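Local coordinates for FBP protein (Leishmania major, PDB 5OFU), which probably catalyses the metal-dependent hydrolysis of fructose 1,6-bisphosphate to fructose 6-phosphate and phosphate, and works as a homotetramer that also binds AMP, at residues R110-I115 against V138-K143; S96-Q101 against F116-D121; S213-N218 against T242-R247. All blocks are in the same frame, centred on the assembly; numbering follows the deposited sequence.

Contact 1: R110-I115 against V138-K143. With AMP (adenosine monophosphate), chain E.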
loop_
_atom_site.group_PDB
_atom_site.type_symbol
_atom_site.label_atom_id
_atom_site.label_comp_id
_atom_site.label_asym_id
_atom_site.label_seq_id
_atom_site.Cartn_x
_atom_site.Cartn_y
_atom_site.Cartn_z
ATOM N N ARG A 110 -33.799 9.656 -1.233
ATOM C CA ARG A 110 -34.427 8.788 -2.237
ATOM C C ARG A 110 -34.414 9.386 -3.647
ATOM O O ARG A 110 -35.179 10.319 -3.948
ATOM C CB ARG A 110 -35.871 8.475 -1.823
ATOM C CG ARG A 110 -36.258 7.026 -2.012
ATOM C CD ARG A 110 -37.752 6.788 -1.796
ATOM N NE ARG A 110 -38.110 6.247 -0.498
ATOM C CZ ARG A 110 -39.342 5.861 -0.177
ATOM N NH1 ARG A 110 -40.341 5.965 -1.054
ATOM N NH2 ARG A 110 -39.580 5.384 1.040
ATOM N N GLY A 111 -33.535 8.854 -4.500
ATOM C CA GLY A 111 -33.519 9.193 -5.925
ATOM C C GLY A 111 -34.429 8.259 -6.698
ATOM O O GLY A 111 -35.369 7.700 -6.143
ATOM N N ASP A 112 -34.154 8.096 -7.985
ATOM C CA ASP A 112 -35.020 7.290 -8.857
ATOM C C ASP A 112 -34.270 6.144 -9.547
ATOM O O ASP A 112 -34.716 5.658 -10.585
ATOM C CB ASP A 112 -35.735 8.201 -9.872
ATOM C CG ASP A 112 -34.778 8.868 -10.840
ATOM O OD1 ASP A 112 -33.745 9.395 -10.371
ATOM O OD2 ASP A 112 -35.061 8.902 -12.056
ATOM N N TYR A 113 -33.141 5.722 -8.965
ATOM C CA TYR A 113 -32.344 4.617 -9.500
ATOM C C TYR A 113 -32.565 3.346 -8.692
ATOM O O TYR A 113 -32.663 3.399 -7.463
ATOM C CB TYR A 113 -30.860 4.978 -9.548
ATOM C CG TYR A 113 -30.555 5.957 -10.647
ATOM C CD1 TYR A 113 -30.565 5.554 -11.968
ATOM C CD2 TYR A 113 -30.256 7.289 -10.371
ATOM C CE1 TYR A 113 -30.299 6.447 -12.992
ATOM C CE2 TYR A 113 -29.982 8.190 -11.395
ATOM C CZ TYR A 113 -30.008 7.760 -12.712
ATOM O OH TYR A 113 -29.765 8.623 -13.764
ATOM N N LEU A 114 -32.699 2.222 -9.402
ATOM C CA LEU A 114 -32.745 0.884 -8.804
ATOM C C LEU A 114 -31.432 0.203 -9.141
ATOM O O LEU A 114 -31.071 0.157 -10.318
ATOM C CB LEU A 114 -33.894 0.051 -9.380
ATOM C CG LEU A 114 -35.331 0.588 -9.292
ATOM C CD1 LEU A 114 -35.624 1.566 -10.412
ATOM C CD2 LEU A 114 -36.346 -0.547 -9.327
ATOM N N ILE A 115 -30.705 -0.269 -8.125
ATOM C CA ILE A 115 -29.430 -0.996 -8.318
ATOM C C ILE A 115 -29.629 -2.446 -7.911
ATOM O O ILE A 115 -30.131 -2.730 -6.826
ATOM C CB ILE A 115 -28.244 -0.471 -7.455
ATOM C CG1 ILE A 115 -28.343 1.022 -7.175
ATOM C CG2 ILE A 115 -26.909 -0.800 -8.118
ATOM C CD1 ILE A 115 -28.487 1.896 -8.401
ATOM N N VAL A 138 -27.843 -0.999 -13.171
ATOM C CA VAL A 138 -28.592 0.194 -12.754
ATOM C C VAL A 138 -29.765 0.459 -13.699
ATOM O O VAL A 138 -29.572 0.571 -14.914
ATOM C CB VAL A 138 -27.698 1.447 -12.727
ATOM C CG1 VAL A 138 -28.480 2.644 -12.202
ATOM C CG2 VAL A 138 -26.456 1.201 -11.877
ATOM N N TRP A 139 -30.964 0.560 -13.122
ATOM C CA TRP A 139 -32.178 0.920 -13.845
ATOM C C TRP A 139 -32.730 2.233 -13.312
ATOM O O TRP A 139 -32.509 2.594 -12.157
ATOM C CB TRP A 139 -33.258 -0.148 -13.659
ATOM C CG TRP A 139 -33.133 -1.365 -14.515
ATOM C CD1 TRP A 139 -33.781 -1.611 -15.702
ATOM C CD2 TRP A 139 -32.358 -2.531 -14.235
ATOM N NE1 TRP A 139 -33.442 -2.852 -16.179
ATOM C CE2 TRP A 139 -32.573 -3.440 -15.295
ATOM C CE3 TRP A 139 -31.493 -2.889 -13.204
ATOM C CZ2 TRP A 139 -31.955 -4.671 -15.345
ATOM C CZ3 TRP A 139 -30.882 -4.123 -13.256
ATOM C CH2 TRP A 139 -31.117 -5.000 -14.321
ATOM N N ARG A 140 -33.476 2.922 -14.159
ATOM C CA ARG A 140 -34.211 4.124 -13.765
ATOM C C ARG A 140 -35.705 3.805 -13.644
ATOM O O ARG A 140 -36.243 3.010 -14.419
ATOM C CB ARG A 140 -33.966 5.231 -14.796
ATOM C CG ARG A 140 -34.060 6.620 -14.216
ATOM C CD ARG A 140 -33.564 7.673 -15.186
ATOM N NE ARG A 140 -33.856 8.999 -14.656
ATOM C CZ ARG A 140 -33.568 10.141 -15.269
ATOM N NH1 ARG A 140 -32.980 10.154 -16.472
ATOM N NH2 ARG A 140 -33.881 11.291 -14.677
ATOM N N LEU A 141 -36.369 4.417 -12.671
ATOM C CA LEU A 141 -37.826 4.306 -12.551
ATOM C C LEU A 141 -38.529 4.698 -13.857
ATOM O O LEU A 141 -38.207 5.751 -14.427
ATOM C CB LEU A 141 -38.352 5.226 -11.450
ATOM C CG LEU A 141 -38.325 4.703 -10.019
ATOM C CD1 LEU A 141 -38.523 5.790 -8.951
ATOM C CD2 LEU A 141 -39.366 3.615 -9.895
ATOM N N PRO A 142 -39.494 3.878 -14.331
ATOM C CA PRO A 142 -40.344 4.321 -15.450
ATOM C C PRO A 142 -41.088 5.615 -15.104
ATOM O O PRO A 142 -41.459 5.813 -13.945
ATOM C CB PRO A 142 -41.329 3.174 -15.628
ATOM C CG PRO A 142 -40.648 1.984 -15.053
ATOM C CD PRO A 142 -39.766 2.484 -13.948
ATOM N N LYS A 143 -41.247 6.503 -16.084
ATOM C CA LYS A 143 -41.979 7.765 -15.879
ATOM C C LYS A 143 -43.408 7.522 -15.353
ATOM O O LYS A 143 -44.071 6.564 -15.766
ATOM C CB LYS A 143 -42.010 8.605 -17.180
ATOM C CG LYS A 143 -42.634 7.924 -18.402
ATOM C CD LYS A 143 -42.913 8.863 -19.565
ATOM C CE LYS A 143 -43.859 9.964 -19.383
ATOM N NZ LYS A 143 -45.145 9.647 -18.755
HETATM P P AMP E . -28.973 12.169 -13.597
HETATM O O1P AMP E . -27.617 12.396 -12.982
HETATM O O2P AMP E . -29.827 11.151 -12.885
HETATM O O3P AMP E . -29.737 13.427 -13.938
HETATM O "O5'" AMP E . -28.585 11.585 -15.037
HETATM C "C5'" AMP E . -29.586 11.135 -15.943
HETATM C "C4'" AMP E . -28.989 10.273 -17.049
HETATM O "O4'" AMP E . -27.936 10.953 -17.735
HETATM C "C3'" AMP E . -28.387 8.974 -16.546
HETATM O "O3'" AMP E . -29.346 7.929 -16.432
HETATM C "C2'" AMP E . -27.328 8.670 -17.574
HETATM O "O2'" AMP E . -27.850 7.944 -18.688
HETATM C "C1'" AMP E . -26.852 10.054 -17.995
HETATM N N9 AMP E . -25.657 10.375 -17.163
HETATM C C8 AMP E . -25.613 11.173 -16.074
HETATM N N7 AMP E . -24.365 11.228 -15.561
HETATM C C5 AMP E . -23.591 10.450 -16.320
HETATM C C6 AMP E . -22.176 10.063 -16.309
HETATM N N6 AMP E . -21.359 10.554 -15.363
HETATM N N1 AMP E . -21.744 9.221 -17.271
HETATM C C2 AMP E . -22.570 8.731 -18.224
HETATM N N3 AMP E . -23.882 9.040 -18.283
HETATM C C4 AMP E . -24.439 9.876 -17.370
#

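Contact 2: S96-Q101 against F116-D121. With F6P (6-O-phosphono-beta-D-fructofuranose), chain F.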
loop_
_atom_site.group_PDB
_atom_site.type_symbol
_atom_site.label_atom_id
_atom_site.label_comp_id
_atom_site.label_asym_id
_atom_site.label_seq_id
_atom_site.Cartn_x
_atom_site.Cartn_y
_atom_site.Cartn_z
ATOM N N SER A 96 -29.625 -6.948 -3.308
ATOM C CA SER A 96 -28.427 -7.800 -3.214
ATOM C C SER A 96 -28.851 -9.207 -3.529
ATOM O O SER A 96 -29.843 -9.675 -2.980
ATOM C CB SER A 96 -27.817 -7.763 -1.814
ATOM O OG SER A 96 -26.775 -8.713 -1.717
ATOM N N GLU A 97 -28.110 -9.883 -4.403
ATOM C CA GLU A 97 -28.437 -11.271 -4.773
ATOM C C GLU A 97 -28.585 -12.194 -3.565
ATOM O O GLU A 97 -29.462 -13.048 -3.544
ATOM C CB GLU A 97 -27.394 -11.843 -5.732
ATOM C CG GLU A 97 -27.590 -13.329 -6.008
ATOM C CD GLU A 97 -27.011 -13.782 -7.324
ATOM O OE1 GLU A 97 -25.997 -13.215 -7.777
ATOM O OE2 GLU A 97 -27.565 -14.737 -7.898
ATOM N N GLU A 98 -27.716 -12.018 -2.573
ATOM C CA GLU A 98 -27.738 -12.837 -1.350
ATOM C C GLU A 98 -29.047 -12.743 -0.563
ATOM O O GLU A 98 -29.512 -13.743 -0.021
ATOM C CB GLU A 98 -26.546 -12.465 -0.441
ATOM C CG GLU A 98 -25.238 -13.137 -0.851
ATOM C CD GLU A 98 -24.016 -12.238 -0.719
ATOM O OE1 GLU A 98 -23.902 -11.472 0.271
ATOM O OE2 GLU A 98 -23.151 -12.315 -1.615
ATOM N N GLU A 99 -29.627 -11.547 -0.503
ATOM C CA GLU A 99 -30.799 -11.290 0.330
ATOM C C GLU A 99 -32.110 -11.614 -0.401
ATOM O O GLU A 99 -32.225 -11.433 -1.614
ATOM C CB GLU A 99 -30.786 -9.827 0.802
ATOM C CG GLU A 99 -29.546 -9.444 1.604
ATOM C CD GLU A 99 -29.506 -7.976 1.993
ATOM O OE1 GLU A 99 -30.544 -7.275 1.898
ATOM O OE2 GLU A 99 -28.426 -7.512 2.414
ATOM N N GLU A 100 -33.115 -12.030 0.358
ATOM C CA GLU A 100 -34.405 -12.435 -0.208
ATOM C C GLU A 100 -35.275 -11.264 -0.707
ATOM O O GLU A 100 -36.011 -11.404 -1.677
ATOM C CB GLU A 100 -35.180 -13.290 0.803
ATOM C CG GLU A 100 -35.091 -14.763 0.563
ATOM C CD GLU A 100 -35.697 -15.605 1.671
ATOM O OE1 GLU A 100 -35.840 -15.126 2.822
ATOM O OE2 GLU A 100 -36.040 -16.764 1.386
ATOM N N GLN A 101 -35.188 -10.121 -0.036
ATOM C CA GLN A 101 -36.010 -8.951 -0.335
ATOM C C GLN A 101 -35.168 -7.801 -0.859
ATOM O O GLN A 101 -33.948 -7.745 -0.649
ATOM C CB GLN A 101 -36.733 -8.486 0.939
ATOM C CG GLN A 101 -37.305 -9.619 1.800
ATOM C CD GLN A 101 -38.642 -9.292 2.437
ATOM O OE1 GLN A 101 -39.203 -8.210 2.247
ATOM N NE2 GLN A 101 -39.175 -10.248 3.185
ATOM N N PHE A 116 -29.250 -3.359 -8.787
ATOM C CA PHE A 116 -29.237 -4.772 -8.448
ATOM C C PHE A 116 -27.809 -5.254 -8.588
ATOM O O PHE A 116 -27.166 -4.993 -9.609
ATOM C CB PHE A 116 -30.210 -5.552 -9.327
ATOM C CG PHE A 116 -31.634 -5.180 -9.079
ATOM C CD1 PHE A 116 -32.348 -5.773 -8.043
ATOM C CD2 PHE A 116 -32.246 -4.204 -9.836
ATOM C CE1 PHE A 116 -33.665 -5.412 -7.787
ATOM C CE2 PHE A 116 -33.557 -3.836 -9.581
ATOM C CZ PHE A 116 -34.267 -4.440 -8.554
ATOM N N PHE A 117 -27.307 -5.920 -7.554
ATOM C CA PHE A 117 -25.913 -6.299 -7.528
ATOM C C PHE A 117 -25.665 -7.639 -6.860
ATOM O O PHE A 117 -26.439 -8.082 -6.009
ATOM C CB PHE A 117 -25.086 -5.205 -6.834
ATOM C CG PHE A 117 -25.457 -4.978 -5.399
ATOM C CD1 PHE A 117 -26.536 -4.178 -5.072
ATOM C CD2 PHE A 117 -24.733 -5.566 -4.377
ATOM C CE1 PHE A 117 -26.891 -3.970 -3.752
ATOM C CE2 PHE A 117 -25.076 -5.350 -3.046
ATOM C CZ PHE A 117 -26.156 -4.549 -2.733
ATOM N N ASP A 118 -24.573 -8.270 -7.272
ATOM C CA ASP A 118 -23.985 -9.390 -6.562
ATOM C C ASP A 118 -22.638 -8.868 -6.055
ATOM O O ASP A 118 -21.745 -8.624 -6.860
ATOM C CB ASP A 118 -23.805 -10.576 -7.510
ATOM C CG ASP A 118 -23.254 -11.814 -6.813
ATOM O OD1 ASP A 118 -22.914 -11.720 -5.609
ATOM O OD2 ASP A 118 -23.152 -12.878 -7.484
ATOM N N PRO A 119 -22.500 -8.659 -4.733
ATOM C CA PRO A 119 -21.300 -7.991 -4.212
ATOM C C PRO A 119 -20.039 -8.846 -4.204
ATOM O O PRO A 119 -18.941 -8.293 -4.219
ATOM C CB PRO A 119 -21.697 -7.624 -2.782
ATOM C CG PRO A 119 -22.694 -8.653 -2.404
ATOM C CD PRO A 119 -23.455 -8.984 -3.660
ATOM N N LEU A 120 -20.199 -10.171 -4.143
ATOM C CA LEU A 120 -19.072 -11.099 -4.174
ATOM C C LEU A 120 -19.444 -12.359 -4.951
ATOM O O LEU A 120 -19.839 -13.384 -4.399
ATOM C CB LEU A 120 -18.579 -11.416 -2.758
ATOM C CG LEU A 120 -17.203 -12.079 -2.653
ATOM C CD1 LEU A 120 -16.113 -11.243 -3.306
ATOM C CD2 LEU A 120 -16.851 -12.329 -1.193
ATOM N N ASP A 121 -19.312 -12.236 -6.263
ATOM C CA ASP A 121 -19.506 -13.317 -7.207
ATOM C C ASP A 121 -18.332 -14.287 -7.171
ATOM O O ASP A 121 -17.181 -13.874 -7.038
ATOM C CB ASP A 121 -19.665 -12.722 -8.609
ATOM C CG ASP A 121 -19.716 -13.766 -9.694
ATOM O OD1 ASP A 121 -20.802 -14.360 -9.916
ATOM O OD2 ASP A 121 -18.669 -13.978 -10.349
HETATM O O1 F6P F . -23.610 -18.319 -8.233
HETATM C C1 F6P F . -22.956 -17.656 -9.323
HETATM C C2 F6P F . -21.592 -18.294 -9.554
HETATM O O2 F6P F . -20.795 -18.097 -8.378
HETATM C C3 F6P F . -20.880 -17.741 -10.786
HETATM O O3 F6P F . -19.847 -16.813 -10.453
HETATM C C4 F6P F . -20.293 -18.947 -11.491
HETATM O O4 F6P F . -20.339 -18.850 -12.913
HETATM C C5 F6P F . -21.148 -20.096 -11.011
HETATM O O5 F6P F . -21.768 -19.696 -9.785
HETATM C C6 F6P F . -20.333 -21.349 -10.773
HETATM O O6 F6P F . -21.271 -22.417 -10.665
HETATM P P F6P F . -20.812 -23.957 -10.679
HETATM O O1P F6P F . -20.194 -24.174 -9.317
HETATM O O2P F6P F . -19.850 -24.052 -11.842
HETATM O O3P F6P F . -22.130 -24.655 -10.842
#

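Contact 3: S213-N218 against T242-R247. With F6P (6-O-phosphono-beta-D-fructofuranose), chain I; F6P (6-O-phosphono-beta-D-fructofuranose), chain F.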
loop_
_atom_site.group_PDB
_atom_site.type_symbol
_atom_site.label_atom_id
_atom_site.label_comp_id
_atom_site.label_asym_id
_atom_site.label_seq_id
_atom_site.Cartn_x
_atom_site.Cartn_y
_atom_site.Cartn_z
ATOM N N SER A 213 -11.093 -19.552 -30.193
ATOM C CA SER A 213 -11.283 -20.978 -29.862
ATOM C C SER A 213 -11.103 -21.283 -28.370
ATOM O O SER A 213 -10.236 -22.078 -27.988
ATOM C CB SER A 213 -10.325 -21.837 -30.687
ATOM O OG SER A 213 -10.493 -21.597 -32.067
ATOM N N ILE A 214 -11.906 -20.632 -27.527
ATOM C CA ILE A 214 -11.897 -20.887 -26.080
ATOM C C ILE A 214 -13.335 -21.016 -25.620
ATOM O O ILE A 214 -14.170 -20.184 -25.982
ATOM C CB ILE A 214 -11.192 -19.769 -25.252
ATOM C CG1 ILE A 214 -9.766 -19.521 -25.764
ATOM C CG2 ILE A 214 -11.135 -20.142 -23.770
ATOM C CD1 ILE A 214 -9.121 -18.263 -25.212
ATOM N N TYR A 215 -13.619 -22.047 -24.826
ATOM C CA TYR A 215 -14.946 -22.223 -24.256
ATOM C C TYR A 215 -14.887 -22.441 -22.748
ATOM O O TYR A 215 -13.958 -23.070 -22.225
ATOM C CB TYR A 215 -15.720 -23.352 -24.953
ATOM C CG TYR A 215 -15.285 -24.750 -24.603
ATOM C CD1 TYR A 215 -14.162 -25.305 -25.191
ATOM C CD2 TYR A 215 -16.012 -25.527 -23.703
ATOM C CE1 TYR A 215 -13.761 -26.591 -24.892
ATOM C CE2 TYR A 215 -15.620 -26.818 -23.391
ATOM C CZ TYR A 215 -14.490 -27.350 -23.992
ATOM O OH TYR A 215 -14.062 -28.648 -23.710
ATOM N N SER A 216 -15.912 -21.922 -22.076
ATOM C CA SER A 216 -15.965 -21.863 -20.629
ATOM C C SER A 216 -17.323 -22.348 -20.125
ATOM O O SER A 216 -18.337 -21.703 -20.352
ATOM C CB SER A 216 -15.662 -20.432 -20.166
ATOM O OG SER A 216 -15.482 -20.380 -18.773
ATOM N N VAL A 217 -17.316 -23.500 -19.457
ATOM C CA VAL A 217 -18.529 -24.156 -18.976
ATOM C C VAL A 217 -18.091 -25.221 -17.972
ATOM O O VAL A 217 -16.934 -25.660 -18.019
ATOM C CB VAL A 217 -19.326 -24.791 -20.155
ATOM C CG1 VAL A 217 -18.510 -25.861 -20.886
ATOM C CG2 VAL A 217 -20.651 -25.368 -19.682
ATOM N N ASN A 218 -18.984 -25.600 -17.056
ATOM C CA ASN A 218 -18.720 -26.675 -16.089
ATOM C C ASN A 218 -19.128 -28.040 -16.663
ATOM O O ASN A 218 -20.287 -28.436 -16.564
ATOM C CB ASN A 218 -19.448 -26.422 -14.752
ATOM C CG ASN A 218 -19.065 -27.429 -13.671
ATOM O OD1 ASN A 218 -18.445 -28.475 -13.936
ATOM N ND2 ASN A 218 -19.427 -27.122 -12.443
ATOM N N THR A 242 -10.944 -27.017 -36.147
ATOM C CA THR A 242 -10.517 -26.042 -35.130
ATOM C C THR A 242 -10.349 -26.644 -33.730
ATOM O O THR A 242 -11.314 -27.130 -33.140
ATOM C CB THR A 242 -11.532 -24.885 -35.045
ATOM O OG1 THR A 242 -11.894 -24.458 -36.364
ATOM C CG2 THR A 242 -10.953 -23.703 -34.276
ATOM N N ARG A 243 -9.129 -26.580 -33.198
ATOM C CA ARG A 243 -8.847 -27.016 -31.822
ATOM C C ARG A 243 -9.257 -25.929 -30.814
ATOM O O ARG A 243 -8.848 -24.772 -30.943
ATOM C CB ARG A 243 -7.362 -27.351 -31.636
ATOM C CG ARG A 243 -6.810 -28.420 -32.575
ATOM C CD ARG A 243 -7.061 -29.859 -32.108
ATOM N NE ARG A 243 -8.481 -30.154 -31.888
ATOM C CZ ARG A 243 -9.395 -30.335 -32.843
ATOM N NH1 ARG A 243 -9.071 -30.266 -34.135
ATOM N NH2 ARG A 243 -10.661 -30.582 -32.500
ATOM N N TYR A 244 -10.080 -26.318 -29.836
ATOM C CA TYR A 244 -10.569 -25.427 -28.785
ATOM C C TYR A 244 -9.807 -25.643 -27.482
ATOM O O TYR A 244 -9.434 -26.756 -27.160
ATOM C CB TYR A 244 -12.069 -25.655 -28.555
ATOM C CG TYR A 244 -12.966 -24.894 -29.504
ATOM C CD1 TYR A 244 -13.201 -25.356 -30.805
ATOM C CD2 TYR A 244 -13.592 -23.709 -29.104
ATOM C CE1 TYR A 244 -14.024 -24.647 -31.682
ATOM C CE2 TYR A 244 -14.427 -22.993 -29.972
ATOM C CZ TYR A 244 -14.637 -23.462 -31.257
ATOM O OH TYR A 244 -15.462 -22.775 -32.111
ATOM N N SER A 245 -9.587 -24.569 -26.736
ATOM C CA SER A 245 -9.030 -24.643 -25.386
ATOM C C SER A 245 -10.146 -24.417 -24.355
ATOM O O SER A 245 -11.058 -23.626 -24.604
ATOM C CB SER A 245 -7.954 -23.581 -25.226
ATOM O OG SER A 245 -7.205 -23.808 -24.051
ATOM N N ALA A 246 -10.101 -25.131 -23.231
ATOM C CA ALA A 246 -11.101 -24.986 -22.165
ATOM C C ALA A 246 -10.557 -24.180 -20.981
ATOM O O ALA A 246 -9.404 -24.363 -20.585
ATOM C CB ALA A 246 -11.576 -26.339 -21.687
ATOM N N ARG A 247 -11.385 -23.279 -20.454
ATOM C CA ARG A 247 -11.081 -22.510 -19.262
ATOM C C ARG A 247 -12.342 -22.339 -18.443
ATOM O O ARG A 247 -13.357 -21.893 -18.968
ATOM C CB ARG A 247 -10.541 -21.122 -19.633
ATOM C CG ARG A 247 -9.163 -21.118 -20.286
ATOM C CD ARG A 247 -8.104 -21.568 -19.291
ATOM N NE ARG A 247 -6.732 -21.489 -19.797
ATOM C CZ ARG A 247 -6.091 -22.428 -20.505
ATOM N NH1 ARG A 247 -6.682 -23.569 -20.866
ATOM N NH2 ARG A 247 -4.830 -22.201 -20.868
HETATM O O1 F6P I . 3.046 -24.081 -19.198
HETATM C C1 F6P I . 2.550 -24.319 -17.870
HETATM C C2 F6P I . 1.098 -23.845 -17.754
HETATM O O2 F6P I . 1.061 -22.415 -17.898
HETATM C C3 F6P I . 0.446 -24.282 -16.444
HETATM O O3 F6P I . 0.401 -23.217 -15.490
HETATM C C4 F6P I . -0.954 -24.730 -16.809
HETATM O O4 F6P I . -1.430 -25.813 -16.004
HETATM C C5 F6P I . -0.827 -25.123 -18.263
HETATM O O5 F6P I . 0.316 -24.446 -18.791
HETATM C C6 F6P I . -2.031 -24.733 -19.100
HETATM O O6 F6P I . -1.895 -25.430 -20.337
HETATM P P F6P I . -3.070 -25.523 -21.429
HETATM O O1P F6P I . -2.398 -26.338 -22.510
HETATM O O2P F6P I . -3.332 -24.108 -21.880
HETATM O O3P F6P I . -4.229 -26.142 -20.671
HETATM O O1 F6P F . -23.610 -18.319 -8.233
HETATM C C1 F6P F . -22.956 -17.656 -9.323
HETATM C C2 F6P F . -21.592 -18.294 -9.554
HETATM O O2 F6P F . -20.795 -18.097 -8.378
HETATM C C3 F6P F . -20.880 -17.741 -10.786
HETATM O O3 F6P F . -19.847 -16.813 -10.453
HETATM C C4 F6P F . -20.293 -18.947 -11.491
HETATM O O4 F6P F . -20.339 -18.850 -12.913
HETATM C C5 F6P F . -21.148 -20.096 -11.011
HETATM O O5 F6P F . -21.768 -19.696 -9.785
HETATM C C6 F6P F . -20.333 -21.349 -10.773
HETATM O O6 F6P F . -21.271 -22.417 -10.665
HETATM P P F6P F . -20.812 -23.957 -10.679
HETATM O O1P F6P F . -20.194 -24.174 -9.317
HETATM O O2P F6P F . -19.850 -24.052 -11.842
HETATM O O3P F6P F . -22.130 -24.655 -10.842
#

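Contact 1: R110-I115 against V138-K143
L114 and W139 face each other as the hydrogen-bonded pair of an antiparallel ladder, L114 N giving to W139 O at 2.8 Å and W139 N answering to L114 O. Beyond the strand ends the ladder gains one more bond, from L141 N to D112 O. The tight part is the Y113, I115 and V138 end of one sheet face. There V138 holds CG1 anti to the backbone N (chi1 -176°), which brings this methyl against Y113 CD1 at 3.6 Å and I115 CD1 at 3.9 Å; L31 of helix 27-47 packs on V138 and I115. Further along the same face, at partly exposed R140, the contact loosens and turns polar. R140 runs extended past the Y113 ring, its guanidinium plane 27° from the ring plane. R140 NE makes a nearly straight 2.9 Å salt bridge to the syn side of D112 OD2. R25 takes D112 OD1 in a second salt bridge, so the D112 carboxylate is gripped by an arginine at each oxygen. At the tip of the Y113 ring the hydroxyl OH gives to AMP O2P at 2.7 Å and accepts from AMP O3'. The 113-121/132-140 hairpin thus supplies one wall of the AMP pocket, the allosteric inhibitor site of class 1 fructose-1,6-bisphosphatases.

Contact 2: S96-Q101 against F116-D121
S96 and F117 pair in parallel register, and one step later E97 N donates to F117 O at 2.9 Å, just where the chain leaves strand 91-96. F117 sets its CG between the backbone N and the carbonyl carbon (chi1 62°), which swings the ring across to S96: S96 CA lies over one face, 4.1 Å from the F117 ring centroid, and S96 CB is 3.7 Å from F117 CZ. Helix 73-87 closes over this part, with F81 stacking on F117 and N78 bonding S96 OG. Past the pair the contact turns acidic. D118 to D121 spell the Asp-Pro-Leu-Asp motif of the metal-dependent sugar and inositol phosphatases, and E97, E98, D118, L120 and D121 are all manganese ligands in this protein, along with D74 and E284. E97 stretches out so that OE1 comes 2.9 Å from D118 OD2, acceptor against acceptor, with the carboxylate planes 76° apart; E97 OE2 is held by R280. The bent E98 chain crosses P119, laying E98 OE2 3.8 Å from P119 CG. At the far end D121 OD2 takes the backbone NH of V253, while D121 OD1 accepts the O3 hydroxyl of fructose 6-phosphate at 2.7 Å.

Contact 3: S213-N218 against T242-R247
S216 OG donates to R247 O at 2.6 Å, extending by a side chain the parallel ladder in which S245 N bonds S213 O, Y215 N bonds S245 O and R247 N bonds Y215 O. R247 is the chain to follow. Its CB lies 4.3 Å from I214 CG2 and its CG 4.1 Å from that same methyl. A bend at chi2 (-67°) then turns the chain away from I214, and CD and NE lead on to the guanidinium. R247 NH1 folds back onto A246 O at 2.8 Å, fixing the rotation of the group, and NH2 gives a 2.6 Å hydrogen bond to O2P of the fructose 6-phosphate in the active site of the second subunit, with that oxygen in the guanidinium plane. The two strands belong to a beta-alpha-beta crossover, with helix 227-238 running between them and packing on Y215 and Y244. Y215, its CG between the backbone N and the carbonyl carbon, lays a ring face over A246, whose CB sits off-centre beneath it; E219 takes the Y215 hydroxyl. On Y244 it is S213 CB that lies over the ring, 4.2 Å from the Y244 centroid, and E327 accepts from Y244 OH. N218 works on both sides of the subunit boundary: ND2 gives to O2P of the fructose 6-phosphate in its own subunit, and OD1 accepts from A246 N of the second subunit.

In the fold
Coming from the N terminus, the chain opens contact 2 at 96-101 and contact 1 at 110-115; contact 2 then closes at 116-121 and contact 1 at 138-143, so the two loops cross. Both use strand 113-121, one borrowing it for the parallel pairing with strand 91-96, the other for the hairpin with 132-140, and W139 CZ3 meets F116 CD2 where they touch. The metal end and the AMP end of one sheet are therefore tied through one strand, their centres about 17 Å apart. Contact 3 opens at 213-218 and closes at 242-247 around helix 227-238, in series with the other two, in the C-terminal domain; the same fructose 6-phosphate touches contacts 2 and 3.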